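Local coordinates for putative dioxygenase (1H-3-hydroxy-4-oxoquinaldine 2,4-dioxygenase) (Mycobacteroides abscessus subsp. abscessus, PDB 6RA3), which cleaves the heterocyclic ring of the Pseudomonas quinolone signal PQS with dioxygen, yielding N-octanoylanthranilate and carbon monoxide, at residues A[77-82]-A[106-111]; A[157-160]-A[164-167]. One frame throughout, in Å; residues are numbered along the deposited sequence.

Contact 1 (77-82 with 106-111) and contact 2 (157-160 with 164-167) follow one another along the chain and lie on opposite sides of its centre, with their own centres 32 Å apart and their nearest atoms about 17 Å apart. Contact 1 joins two helices that pack against the central sheet of the alpha/beta hydrolase fold, at the surface and away from the active site, although helix 99-109 starts soon after the substrate-binding His97. Contact 2 belongs to the helical region between strands 116-120 and 209-214 and lies nearer the active site: the side chain of Val164 is about 7 Å from that of His246, the proton donor/acceptor.

Contact 1: residues A[77-82]-A[106-111]; sequences DTIGLL and ADRLGA
The flat guanidinium group of Arg108 lies beyond Ile79, and the aliphatic part of its chain does the touching, with Arg108 CD 4.0 Å from Ile79 CD1. NE forms a salt bridge with Glu104 one helical turn earlier, and NH2 makes a long, weak ion pair with Asp72 near the start of the facing helix. The chain is extended from CG to NE, which carries the charge past the isoleucine and leaves its methylenes along one border of the apolar patch. The main approach is between Ile79 and Leu109, which reach toward each other tip to tip. Ile79 CG1 meets Leu109 CD1 at 3.9 Å, while CG2 comes to 4.0 Å from Leu109 CD2. Ile79 CD1 rests 3.9 Å from Leu109 CG and also meets both leucine methyls and the arginine chain. Together these contacts join helices 71-84 and 99-109 of the alpha/beta hydrolase fold, which come before and after strand 90-95 in sequence. Phe90 of that strand also touches Leu109, and Leu82 on helix 71-84 as well, tying the surface patch to the sheet below. Just after the leucine the backbone leaves helical geometry: Gly110 has a positive phi of 94°, and its N bonds to Ala106 O at 3.2 Å.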
ATOM      1  N   ASP A  77       7.505 -11.335  18.856  1.00 33.62           N
ATOM      2  CA  ASP A  77       6.698 -11.068  17.658  1.00 36.30           C
ATOM      3  C   ASP A  77       7.418 -11.539  16.396  1.00 39.25           C
ATOM      4  O   ASP A  77       6.805 -12.135  15.501  1.00 29.15           O
ATOM      5  CB  ASP A  77       6.404  -9.570  17.472  1.00 35.10           C
ATOM      6  CG  ASP A  77       5.544  -8.952  18.569  1.00 30.37           C
ATOM      7  OD1 ASP A  77       5.529  -7.699  18.609  1.00 32.85           O
ATOM      8  OD2 ASP A  77       4.898  -9.677  19.346  1.00 31.24           O
ATOM      9  N   THR A  78       8.707 -11.194  16.278  1.00 30.32           N
ATOM     10  CA  THR A  78       9.480 -11.541  15.097  1.00 35.04           C
ATOM     11  C   THR A  78       9.599 -13.043  14.971  1.00 34.72           C
ATOM     12  O   THR A  78       9.430 -13.595  13.877  1.00 35.69           O
ATOM     13  CB  THR A  78      10.858 -10.887  15.173  1.00 33.28           C
ATOM     14  OG1 THR A  78      10.719  -9.463  15.171  1.00 29.19           O
ATOM     15  CG2 THR A  78      11.761 -11.315  13.983  1.00 37.71           C
ATOM     16  N   ILE A  79       9.848 -13.727  16.091  1.00 32.35           N
ATOM     17  CA  ILE A  79       9.915 -15.182  16.081  1.00 33.30           C
ATOM     18  C   ILE A  79       8.563 -15.780  15.732  1.00 33.74           C
ATOM     19  O   ILE A  79       8.479 -16.785  15.012  1.00 31.81           O
ATOM     20  CB  ILE A  79      10.422 -15.707  17.440  1.00 35.75           C
ATOM     21  CG1 ILE A  79      11.868 -15.265  17.677  1.00 33.12           C
ATOM     22  CG2 ILE A  79      10.277 -17.234  17.503  1.00 41.95           C
ATOM     23  CD1 ILE A  79      12.405 -15.600  19.056  1.00 42.02           C
ATOM     24  N   GLY A  80       7.485 -15.220  16.275  1.00 34.13           N
ATOM     25  CA  GLY A  80       6.175 -15.777  15.983  1.00 36.30           C
ATOM     26  C   GLY A  80       5.825 -15.635  14.514  1.00 27.88           C
ATOM     27  O   GLY A  80       5.202 -16.525  13.921  1.00 32.76           O
ATOM     28  N   LEU A  81       6.229 -14.516  13.910  1.00 25.53           N
ATOM     29  CA  LEU A  81       6.008 -14.298  12.483  1.00 27.71           C
ATOM     30  C   LEU A  81       6.784 -15.317  11.650  1.00 34.88           C
ATOM     31  O   LEU A  81       6.252 -15.883  10.691  1.00 26.59           O
ATOM     32  CB  LEU A  81       6.432 -12.885  12.096  1.00 23.21           C
ATOM     33  CG  LEU A  81       6.101 -12.480  10.661  1.00 28.61           C
ATOM     34  CD1 LEU A  81       4.611 -12.151  10.552  1.00 36.56           C
ATOM     35  CD2 LEU A  81       6.942 -11.334  10.233  1.00 26.15           C
ATOM     36  N   LEU A  82       8.038 -15.574  12.009  1.00 27.27           N
ATOM     37  CA  LEU A  82       8.861 -16.485  11.210  1.00 34.61           C
ATOM     38  C   LEU A  82       8.341 -17.929  11.268  1.00 34.99           C
ATOM     39  O   LEU A  82       8.311 -18.629  10.238  1.00 33.64           O
ATOM     40  CB  LEU A  82      10.312 -16.372  11.669  1.00 36.79           C
ATOM     41  CG  LEU A  82      10.862 -14.966  11.433  1.00 23.70           C
ATOM     42  CD1 LEU A  82      12.239 -14.674  12.119  1.00 30.24           C
ATOM     43  CD2 LEU A  82      11.012 -14.636   9.945  1.00 33.41           C
ATOM     44  N   ALA A 106      18.388 -14.405  18.887  1.00 41.62           N
ATOM     45  CA  ALA A 106      19.452 -15.405  18.759  1.00 44.76           C
ATOM     46  C   ALA A 106      19.537 -16.270  20.006  1.00 43.80           C
ATOM     47  O   ALA A 106      19.728 -17.488  19.912  1.00 38.36           O
ATOM     48  CB  ALA A 106      20.790 -14.737  18.496  1.00 41.05           C
ATOM     49  N   ASP A 107      19.363 -15.664  21.185  1.00 45.42           N
ATOM     50  CA  ASP A 107      19.488 -16.414  22.431  1.00 38.08           C
ATOM     51  C   ASP A 107      18.330 -17.381  22.611  1.00 46.50           C
ATOM     52  O   ASP A 107      18.505 -18.478  23.159  1.00 47.59           O
ATOM     53  CB  ASP A 107      19.553 -15.449  23.611  1.00 48.82           C
ATOM     54  CG  ASP A 107      19.921 -16.140  24.911  1.00 55.23           C
ATOM     55  OD1 ASP A 107      20.518 -17.238  24.857  1.00 56.87           O
ATOM     56  OD2 ASP A 107      19.594 -15.580  25.985  1.00 53.70           O
ATOM     57  N   ARG A 108      17.134 -16.999  22.161  1.00 40.28           N
ATOM     58  CA  ARG A 108      15.981 -17.854  22.409  1.00 37.09           C
ATOM     59  C   ARG A 108      15.985 -19.100  21.539  1.00 35.32           C
ATOM     60  O   ARG A 108      15.476 -20.146  21.959  1.00 40.14           O
ATOM     61  CB  ARG A 108      14.698 -17.059  22.186  1.00 42.50           C
ATOM     62  CG  ARG A 108      14.491 -15.952  23.199  1.00 44.80           C
ATOM     63  CD  ARG A 108      13.155 -15.278  23.008  1.00 41.73           C
ATOM     64  NE  ARG A 108      12.972 -14.238  24.017  1.00 46.30           N
ATOM     65  CZ  ARG A 108      11.805 -13.694  24.324  1.00 48.03           C
ATOM     66  NH1 ARG A 108      10.717 -14.091  23.689  1.00 43.79           N
ATOM     67  NH2 ARG A 108      11.735 -12.756  25.257  1.00 55.57           N
ATOM     68  N   LEU A 109      16.506 -19.011  20.323  1.00 43.56           N
ATOM     69  CA  LEU A 109      16.303 -20.068  19.336  1.00 45.15           C
ATOM     70  C   LEU A 109      17.518 -20.962  19.132  1.00 45.86           C
ATOM     71  O   LEU A 109      17.366 -22.088  18.634  1.00 42.30           O
ATOM     72  CB  LEU A 109      15.919 -19.457  17.986  1.00 43.27           C
ATOM     73  CG  LEU A 109      14.607 -18.685  17.970  1.00 37.44           C
ATOM     74  CD1 LEU A 109      14.447 -17.975  16.637  1.00 41.42           C
ATOM     75  CD2 LEU A 109      13.440 -19.594  18.271  1.00 43.29           C
ATOM     76  N   GLY A 110      18.705 -20.475  19.472  1.00 47.31           N
ATOM     77  CA  GLY A 110      19.919 -21.248  19.356  1.00 49.25           C
ATOM     78  C   GLY A 110      20.602 -20.993  18.031  1.00 51.43           C
ATOM     79  O   GLY A 110      20.054 -20.367  17.114  1.00 40.94           O
ATOM     80  N   ALA A 111      21.833 -21.512  17.938  1.00 53.05           N
ATOM     81  CA  ALA A 111      22.739 -21.214  16.835  1.00 50.08           C
ATOM     82  C   ALA A 111      22.483 -22.061  15.595  1.00 43.14           C
ATOM     83  O   ALA A 111      23.020 -21.735  14.531  1.00 46.36           O
ATOM     84  CB  ALA A 111      24.191 -21.401  17.287  1.00 52.61           C
TER

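Contact 2: residues A[157-160]-A[164-167]; sequences AGTT and VLDH
Leu165 carries this contact, reaching from helix 162-170 back to the loop 157-160 that leads into it, within the helical region inserted between strands 116-120 and 209-214 of the alpha/beta hydrolase fold. Its CB leaves the helix in the direction of the loop without itself touching it. CG, beside the backbone N and anti to the carbonyl carbon (chi1 -73°), takes the side chain onward, and both methyls face the carbonyl O of Thr159. Leu165 CD1 lies 4.1 Å from Thr159 O and equally near Thr160 C. CD2 also comes to 4.1 Å from Thr159 O, but its other neighbour is a methyl, Thr159 CG2, at 4.3 Å. No hydrogen bond crosses the contact; the leucine methyls meet the buried threonine and its peptide by van der Waals contact alone. Thr159 CG2 also approaches Val164 CG1 at 4.4 Å, making a loose row from valine through threonine to leucine, and Leu156 at the end of helix 144-156 touches both Val164 and Leu165. Val164 also packs on Thr245 and Phe247, the two neighbours of the active-site His246, and so joins this helix to the loop that carries the histidine. Thr159 splits its branches between two roles. OG1, anti to the backbone N (chi1 178°), branches away from the apolar row and takes part in two hydrogen bonds, with Glu244 OE2 and with Asn161 N.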
ATOM      1  N   ALA A 157      25.228  13.831  10.786  1.00 47.48           N
ATOM      2  CA  ALA A 157      26.612  14.304  10.810  1.00 46.61           C
ATOM      3  C   ALA A 157      26.910  15.182   9.597  1.00 50.11           C
ATOM      4  O   ALA A 157      28.004  15.152   9.032  1.00 56.40           O
ATOM      5  CB  ALA A 157      27.583  13.129  10.881  1.00 46.93           C
ATOM      6  N   GLY A 158      25.918  15.966   9.181  1.00 53.47           N
ATOM      7  CA  GLY A 158      26.065  16.759   7.977  1.00 47.37           C
ATOM      8  C   GLY A 158      26.423  15.940   6.743  1.00 55.02           C
ATOM      9  O   GLY A 158      27.431  16.214   6.087  1.00 61.14           O
ATOM     10  N   THR A 159      25.616  14.928   6.422  1.00 52.41           N
ATOM     11  CA  THR A 159      25.735  14.166   5.183  1.00 50.57           C
ATOM     12  C   THR A 159      24.949  14.832   4.042  1.00 46.46           C
ATOM     13  O   THR A 159      24.048  15.642   4.264  1.00 40.13           O
ATOM     14  CB  THR A 159      25.228  12.740   5.401  1.00 53.53           C
ATOM     15  OG1 THR A 159      25.305  12.002   4.175  1.00 57.69           O
ATOM     16  CG2 THR A 159      23.763  12.751   5.895  1.00 49.96           C
ATOM     17  N   THR A 160      25.307  14.486   2.802  1.00 48.89           N
ATOM     18  CA  THR A 160      24.502  14.858   1.637  1.00 54.14           C
ATOM     19  C   THR A 160      23.918  13.635   0.925  1.00 47.66           C
ATOM     20  O   THR A 160      23.350  13.773  -0.168  1.00 47.33           O
ATOM     21  CB  THR A 160      25.302  15.718   0.631  1.00 50.10           C
ATOM     22  OG1 THR A 160      26.462  15.010   0.171  1.00 55.21           O
ATOM     23  CG2 THR A 160      25.733  17.047   1.254  1.00 48.21           C
ATOM     24  N   VAL A 164      19.770   8.716   2.742  1.00 49.22           N
ATOM     25  CA  VAL A 164      19.691   8.919   4.188  1.00 59.57           C
ATOM     26  C   VAL A 164      18.850  10.156   4.504  1.00 53.04           C
ATOM     27  O   VAL A 164      17.956  10.115   5.355  1.00 41.14           O
ATOM     28  CB  VAL A 164      21.100   9.012   4.807  1.00 59.76           C
ATOM     29  CG1 VAL A 164      21.027   9.326   6.308  1.00 64.38           C
ATOM     30  CG2 VAL A 164      21.836   7.714   4.629  1.00 59.94           C
ATOM     31  N   LEU A 165      19.105  11.262   3.804  1.00 48.27           N
ATOM     32  CA  LEU A 165      18.308  12.465   4.005  1.00 50.39           C
ATOM     33  C   LEU A 165      16.830  12.196   3.765  1.00 50.17           C
ATOM     34  O   LEU A 165      15.991  12.533   4.606  1.00 45.03           O
ATOM     35  CB  LEU A 165      18.791  13.580   3.085  1.00 47.15           C
ATOM     36  CG  LEU A 165      20.126  14.213   3.457  1.00 44.18           C
ATOM     37  CD1 LEU A 165      20.434  15.287   2.457  1.00 43.95           C
ATOM     38  CD2 LEU A 165      20.113  14.767   4.887  1.00 46.55           C
ATOM     39  N   ASP A 166      16.488  11.612   2.608  1.00 46.20           N
ATOM     40  CA  ASP A 166      15.086  11.366   2.289  1.00 43.56           C
ATOM     41  C   ASP A 166      14.434  10.466   3.333  1.00 43.04           C
ATOM     42  O   ASP A 166      13.287  10.699   3.734  1.00 47.07           O
ATOM     43  CB  ASP A 166      14.959  10.756   0.890  1.00 46.29           C
ATOM     44  CG  ASP A 166      15.015  11.804  -0.215  1.00 50.78           C
ATOM     45  OD1 ASP A 166      15.057  13.012   0.088  1.00 47.94           O
ATOM     46  OD2 ASP A 166      15.017  11.421  -1.396  1.00 47.74           O
ATOM     47  N   HIS A 167      15.156   9.451   3.812  1.00 42.03           N
ATOM     48  CA  HIS A 167      14.585   8.513   4.773  1.00 40.37           C
ATOM     49  C   HIS A 167      14.268   9.194   6.099  1.00 48.36           C
ATOM     50  O   HIS A 167      13.231   8.916   6.722  1.00 43.76           O
ATOM     51  CB  HIS A 167      15.552   7.374   4.993  1.00 38.58           C
ATOM     52  CG  HIS A 167      15.125   6.409   6.047  1.00 37.97           C
ATOM     53  ND1 HIS A 167      14.248   5.376   5.798  1.00 40.24           N
ATOM     54  CD2 HIS A 167      15.484   6.295   7.345  1.00 35.16           C
ATOM     55  CE1 HIS A 167      14.060   4.690   6.911  1.00 41.89           C
ATOM     56  NE2 HIS A 167      14.808   5.222   7.859  1.00 37.97           N
TER